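Local coordinates for PBP domain-containing protein (Vibrio parahaemolyticus, PDB 3MUQ), which is of unknown function but has the fold of a periplasmic binding protein and, made with a signal peptide, probably binds a ligand outside the cytoplasm, at residues G73-F86 with L194-R207. Sequence-based numbering, arbitrary orientation.
Sequences GYGVLPRKLMYNDF and LFNPYQVILVNPER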
loop_
_atom_site.group_PDB
_atom_site.type_symbol
_atom_site.label_atom_id
_atom_site.label_comp_id
_atom_site.label_asym_id
_atom_site.label_seq_id
_atom_site.Cartn_x
_atom_site.Cartn_y
_atom_site.Cartn_z
ATOM N N GLY A 73 7.047 -15.315 17.278
ATOM C CA GLY A 73 5.690 -15.845 17.201
ATOM C C GLY A 73 4.633 -15.022 17.931
ATOM O O GLY A 73 3.486 -15.449 18.073
ATOM N N TYR A 74 5.015 -13.839 18.394
ATOM C CA TYR A 74 4.098 -12.980 19.131
ATOM C C TYR A 74 3.000 -12.442 18.225
ATOM O O TYR A 74 1.839 -12.344 18.624
ATOM C CB TYR A 74 4.856 -11.821 19.780
ATOM C CG TYR A 74 5.897 -12.275 20.783
ATOM C CD1 TYR A 74 5.823 -13.525 21.373
ATOM C CD2 TYR A 74 6.956 -11.447 21.128
ATOM C CE1 TYR A 74 6.792 -13.946 22.290
ATOM C CE2 TYR A 74 7.913 -11.846 22.034
ATOM C CZ TYR A 74 7.829 -13.090 22.612
ATOM O OH TYR A 74 8.790 -13.463 23.504
ATOM N N GLY A 75 3.375 -12.097 16.999
ATOM C CA GLY A 75 2.416 -11.601 16.026
ATOM C C GLY A 75 2.407 -12.447 14.768
ATOM O O GLY A 75 3.396 -13.152 14.469
ATOM N N VAL A 76 1.292 -12.382 14.039
ATOM C CA VAL A 76 1.129 -13.104 12.786
ATOM C C VAL A 76 0.475 -12.216 11.733
ATOM O O VAL A 76 -0.026 -11.141 12.054
ATOM C CB VAL A 76 0.244 -14.360 12.973
ATOM C CG1 VAL A 76 0.891 -15.353 13.950
ATOM C CG2 VAL A 76 -1.155 -13.958 13.437
ATOM N N LEU A 77 0.464 -12.701 10.488
ATOM C CA LEU A 77 -0.017 -11.959 9.318
ATOM C C LEU A 77 0.410 -10.496 9.276
ATOM O O LEU A 77 -0.423 -9.605 9.098
ATOM C CB LEU A 77 -1.539 -12.064 9.193
ATOM C CG LEU A 77 -2.049 -13.484 8.981
ATOM C CD1 LEU A 77 -3.564 -13.499 8.818
ATOM C CD2 LEU A 77 -1.339 -14.075 7.752
ATOM N N PRO A 78 1.716 -10.241 9.408
ATOM C CA PRO A 78 2.167 -8.856 9.323
ATOM C C PRO A 78 1.941 -8.320 7.914
ATOM O O PRO A 78 2.133 -9.033 6.925
ATOM C CB PRO A 78 3.655 -8.966 9.618
ATOM C CG PRO A 78 4.000 -10.336 9.180
ATOM C CD PRO A 78 2.838 -11.158 9.650
ATOM N N ARG A 79 1.519 -7.068 7.837
ATOM C CA ARG A 79 1.209 -6.465 6.563
ATOM C C ARG A 79 1.699 -5.051 6.547
ATOM O O ARG A 79 1.514 -4.300 7.515
ATOM C CB ARG A 79 -0.291 -6.492 6.307
ATOM C CG ARG A 79 -0.782 -7.852 5.845
ATOM C CD ARG A 79 -2.163 -8.089 6.354
ATOM N NE ARG A 79 -2.730 -9.339 5.869
ATOM C CZ ARG A 79 -4.027 -9.601 5.882
ATOM N NH1 ARG A 79 -4.865 -8.694 6.370
ATOM N NH2 ARG A 79 -4.488 -10.760 5.417
ATOM N N LYS A 80 2.320 -4.686 5.432
ATOM C CA LYS A 80 2.781 -3.317 5.248
ATOM C C LYS A 80 1.596 -2.445 4.848
ATOM O O LYS A 80 0.903 -2.743 3.890
ATOM C CB LYS A 80 3.890 -3.283 4.194
ATOM C CG LYS A 80 5.133 -4.079 4.608
ATOM C CD LYS A 80 6.026 -3.267 5.544
ATOM C CE LYS A 80 7.209 -4.090 6.045
ATOM N NZ LYS A 80 8.174 -3.240 6.816
ATOM N N LEU A 81 1.348 -1.393 5.621
ATOM C CA LEU A 81 0.247 -0.471 5.373
ATOM C C LEU A 81 0.601 0.634 4.389
ATOM O O LEU A 81 -0.231 1.064 3.582
ATOM C CB LEU A 81 -0.167 0.194 6.683
ATOM C CG LEU A 81 -1.257 -0.488 7.485
ATOM C CD1 LEU A 81 -1.603 0.351 8.696
ATOM C CD2 LEU A 81 -2.466 -0.671 6.597
HETATM N N MSE A 82 1.825 1.136 4.496
HETATM C CA MSE A 82 2.226 2.293 3.722
HETATM C C MSE A 82 3.718 2.540 3.939
HETATM O O MSE A 82 4.278 2.121 4.958
HETATM C CB MSE A 82 1.407 3.517 4.161
HETATM C CG MSE A 82 1.821 4.067 5.523
HETATM SE SE MSE A 82 0.751 5.587 6.177
HETATM C CE MSE A 82 -0.338 4.597 7.413
ATOM N N TYR A 83 4.362 3.190 2.973
ATOM C CA TYR A 83 5.752 3.601 3.133
ATOM C C TYR A 83 5.841 5.118 3.095
ATOM O O TYR A 83 5.812 5.708 2.020
ATOM C CB TYR A 83 6.628 3.006 2.025
ATOM C CG TYR A 83 6.710 1.494 2.031
ATOM C CD1 TYR A 83 7.766 0.840 2.653
ATOM C CD2 TYR A 83 5.718 0.717 1.428
ATOM C CE1 TYR A 83 7.842 -0.540 2.675
ATOM C CE2 TYR A 83 5.794 -0.654 1.442
ATOM C CZ TYR A 83 6.855 -1.280 2.065
ATOM O OH TYR A 83 6.925 -2.655 2.074
ATOM N N ASN A 84 5.939 5.749 4.261
ATOM C CA ASN A 84 6.123 7.207 4.342
ATOM C C ASN A 84 7.550 7.633 4.001
ATOM O O ASN A 84 8.494 7.266 4.699
ATOM C CB ASN A 84 5.758 7.715 5.738
ATOM C CG ASN A 84 4.301 8.054 5.863
ATOM O OD1 ASN A 84 3.576 8.118 4.864
ATOM N ND2 ASN A 84 3.858 8.297 7.091
ATOM N N ASP A 85 7.689 8.437 2.950
ATOM C CA ASP A 85 8.978 8.730 2.327
ATOM C C ASP A 85 9.071 10.251 2.118
ATOM O O ASP A 85 8.467 10.799 1.197
ATOM C CB ASP A 85 9.041 7.969 0.992
ATOM C CG ASP A 85 10.310 8.230 0.201
ATOM O OD1 ASP A 85 11.336 8.647 0.785
ATOM O OD2 ASP A 85 10.273 7.984 -1.031
ATOM N N PHE A 86 9.818 10.930 2.984
ATOM C CA PHE A 86 9.874 12.391 2.966
ATOM C C PHE A 86 11.249 12.899 2.546
ATOM O O PHE A 86 12.265 12.266 2.837
ATOM C CB PHE A 86 9.491 12.966 4.333
ATOM C CG PHE A 86 8.051 12.756 4.692
ATOM C CD1 PHE A 86 7.073 13.627 4.228
ATOM C CD2 PHE A 86 7.671 11.679 5.483
ATOM C CE1 PHE A 86 5.739 13.435 4.541
ATOM C CE2 PHE A 86 6.327 11.470 5.807
ATOM C CZ PHE A 86 5.361 12.352 5.331
ATOM N N LEU A 194 13.112 10.015 8.030
ATOM C CA LEU A 194 12.387 10.483 6.844
ATOM C C LEU A 194 11.688 9.344 6.098
ATOM O O LEU A 194 10.848 9.578 5.226
ATOM C CB LEU A 194 13.332 11.248 5.902
ATOM C CG LEU A 194 13.885 12.590 6.426
ATOM C CD1 LEU A 194 14.839 13.238 5.415
ATOM C CD2 LEU A 194 12.769 13.561 6.770
ATOM N N PHE A 195 12.040 8.110 6.446
ATOM C CA PHE A 195 11.457 6.949 5.793
ATOM C C PHE A 195 10.868 5.973 6.814
ATOM O O PHE A 195 11.578 5.363 7.609
ATOM C CB PHE A 195 12.492 6.259 4.896
ATOM C CG PHE A 195 11.899 5.228 3.979
ATOM C CD1 PHE A 195 11.305 5.604 2.783
ATOM C CD2 PHE A 195 11.916 3.881 4.321
ATOM C CE1 PHE A 195 10.742 4.652 1.928
ATOM C CE2 PHE A 195 11.361 2.927 3.464
ATOM C CZ PHE A 195 10.775 3.316 2.273
ATOM N N ASN A 196 9.557 5.834 6.790
ATOM C CA ASN A 196 8.869 5.000 7.761
ATOM C C ASN A 196 7.879 4.039 7.132
ATOM O O ASN A 196 6.774 4.426 6.767
ATOM C CB ASN A 196 8.153 5.860 8.798
ATOM C CG ASN A 196 9.111 6.491 9.774
ATOM O OD1 ASN A 196 9.619 5.822 10.681
ATOM N ND2 ASN A 196 9.386 7.781 9.587
ATOM N N PRO A 197 8.278 2.772 7.023
ATOM C CA PRO A 197 7.366 1.690 6.648
ATOM C C PRO A 197 6.474 1.347 7.849
ATOM O O PRO A 197 6.997 1.130 8.949
ATOM C CB PRO A 197 8.311 0.510 6.392
ATOM C CG PRO A 197 9.713 0.989 6.760
ATOM C CD PRO A 197 9.572 2.267 7.508
ATOM N N TYR A 198 5.163 1.302 7.639
ATOM C CA TYR A 198 4.214 0.944 8.687
ATOM C C TYR A 198 3.735 -0.481 8.531
ATOM O O TYR A 198 3.407 -0.909 7.429
ATOM C CB TYR A 198 2.986 1.851 8.631
ATOM C CG TYR A 198 3.208 3.197 9.269
ATOM C CD1 TYR A 198 4.065 4.118 8.692
ATOM C CD2 TYR A 198 2.569 3.545 10.456
ATOM C CE1 TYR A 198 4.292 5.344 9.273
ATOM C CE2 TYR A 198 2.784 4.777 11.042
ATOM C CZ TYR A 198 3.645 5.672 10.443
ATOM O OH TYR A 198 3.875 6.900 11.009
ATOM N N GLN A 199 3.668 -1.210 9.639
ATOM C CA GLN A 199 3.055 -2.528 9.620
ATOM C C GLN A 199 1.924 -2.640 10.625
ATOM O O GLN A 199 1.969 -2.063 11.724
ATOM C CB GLN A 199 4.070 -3.631 9.935
ATOM C CG GLN A 199 5.035 -3.947 8.831
ATOM C CD GLN A 199 5.600 -5.345 8.965
ATOM O OE1 GLN A 199 5.120 -6.286 8.332
ATOM N NE2 GLN A 199 6.618 -5.490 9.796
ATOM N N VAL A 200 0.927 -3.423 10.251
ATOM C CA VAL A 200 -0.111 -3.823 11.173
ATOM C C VAL A 200 0.052 -5.328 11.331
ATOM O O VAL A 200 0.175 -6.067 10.334
ATOM C CB VAL A 200 -1.522 -3.446 10.641
ATOM C CG1 VAL A 200 -1.699 -3.943 9.223
ATOM C CG2 VAL A 200 -2.613 -4.028 11.542
ATOM N N ILE A 201 0.097 -5.776 12.584
ATOM C CA ILE A 201 0.352 -7.180 12.885
ATOM C C ILE A 201 -0.624 -7.700 13.933
ATOM O O ILE A 201 -0.821 -7.082 14.986
ATOM C CB ILE A 201 1.790 -7.369 13.410
ATOM C CG1 ILE A 201 2.775 -6.641 12.493
ATOM C CG2 ILE A 201 2.134 -8.863 13.547
ATOM C CD1 ILE A 201 4.212 -6.621 13.018
ATOM N N LEU A 202 -1.220 -8.846 13.639
ATOM C CA LEU A 202 -2.201 -9.454 14.519
ATOM C C LEU A 202 -1.533 -10.177 15.682
ATOM O O LEU A 202 -0.521 -10.850 15.503
ATOM C CB LEU A 202 -3.016 -10.470 13.734
ATOM C CG LEU A 202 -3.647 -9.912 12.464
ATOM C CD1 LEU A 202 -4.456 -11.021 11.775
ATOM C CD2 LEU A 202 -4.513 -8.703 12.800
ATOM N N VAL A 203 -2.124 -10.074 16.865
ATOM C CA VAL A 203 -1.652 -10.874 17.980
ATOM C C VAL A 203 -1.945 -12.347 17.696
ATOM O O VAL A 203 -3.040 -12.703 17.256
ATOM C CB VAL A 203 -2.256 -10.402 19.315
ATOM C CG1 VAL A 203 -1.925 -11.392 20.442
ATOM C CG2 VAL A 203 -1.773 -8.946 19.626
ATOM N N ASN A 204 -0.952 -13.200 17.917
ATOM C CA ASN A 204 -1.075 -14.613 17.574
ATOM C C ASN A 204 -2.204 -15.314 18.354
ATOM O O ASN A 204 -2.117 -15.466 19.567
ATOM C CB ASN A 204 0.255 -15.301 17.834
ATOM C CG ASN A 204 0.268 -16.748 17.365
ATOM O OD1 ASN A 204 -0.779 -17.342 17.073
ATOM N ND2 ASN A 204 1.464 -17.321 17.282
ATOM N N PRO A 205 -3.265 -15.752 17.657
ATOM C CA PRO A 205 -4.411 -16.334 18.375
ATOM C C PRO A 205 -4.064 -17.678 19.003
ATOM O O PRO A 205 -4.781 -18.156 19.871
ATOM C CB PRO A 205 -5.452 -16.526 17.269
ATOM C CG PRO A 205 -4.644 -16.710 16.031
ATOM C CD PRO A 205 -3.470 -15.765 16.199
ATOM N N GLU A 206 -2.969 -18.272 18.552
ATOM C CA GLU A 206 -2.431 -19.480 19.154
ATOM C C GLU A 206 -1.949 -19.158 20.554
ATOM O O GLU A 206 -2.129 -19.949 21.476
ATOM C CB GLU A 206 -1.228 -19.956 18.344
ATOM C CG GLU A 206 -1.338 -21.321 17.715
ATOM C CD GLU A 206 -0.002 -21.769 17.132
ATOM O OE1 GLU A 206 0.998 -21.023 17.283
ATOM O OE2 GLU A 206 0.051 -22.861 16.525
ATOM N N ARG A 207 -1.296 -18.005 20.701
ATOM C CA ARG A 207 -0.824 -17.563 22.003
ATOM C C ARG A 207 -1.988 -17.090 22.856
ATOM O O ARG A 207 -1.967 -17.255 24.075
ATOM C CB ARG A 207 0.201 -16.434 21.876
ATOM C CG ARG A 207 1.584 -16.897 21.556
ATOM C CD ARG A 207 2.538 -15.729 21.318
ATOM N NE ARG A 207 2.726 -14.871 22.488
ATOM C CZ ARG A 207 3.499 -15.186 23.525
ATOM N NH1 ARG A 207 4.149 -16.344 23.553
ATOM N NH2 ARG A 207 3.623 -14.350 24.536
HETATM O O HOH W 1 1.599 -12.383 21.437
HETATM O O HOH W 2 -2.076 -7.711 9.935
HETATM O O HOH W 3 7.547 -1.779 9.201
HETATM O O HOH W 4 5.679 8.831 9.183
#
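Tyr198 lays one face of its ring against selenomethionine Met82. The two side chains run alongside each other, and Met82 SE sits 4.7 Å from the ring centroid, a Met-aromatic contact. Met82 CG lies between its backbone N and carbonyl carbon (chi1 73°), which starts the chain along the ring. Asn84 ND2 comes within 3.7 Å of Tyr198 CE1, and a water joins this amide to Tyr198 OH. On the other sheet face Lys80 bends at chi2 (-81°) and brings CE to 3.5 Å from Gln199 CG. A water links Lys80 NZ to Pro197 O, while Gln199 NE2 hydrogen-bonds to Glu66 OE1. The antiparallel strands 78-86 and 195-203 run from one lobe to the other, consistent with the crossover strands that form the hinge of periplasmic binding proteins. Strand 57-60 pairs with the far edge of 195-203 from Gln199 to Val203. A beta bulge between Val76 and Arg79 shifts the register by one. Toward Phe86, Phe195 CZ meets Tyr83 CD1 at 3.9 Å, and Tyr83 OH hydrogen-bonds to Lys80 N of the second subunit. Beyond the bulge, Asn204 ND2 donates to Gly73 O at 2.9 Å, in the carbonyl plane and in its own amide plane. Asn204 OD1 accepts from Glu206 N, an Asx turn. Arg207 places its guanidinium face over Tyr74 CD1; ring and guanidinium planes are 53° apart. A water bridges Arg207 NE to Tyr74 O.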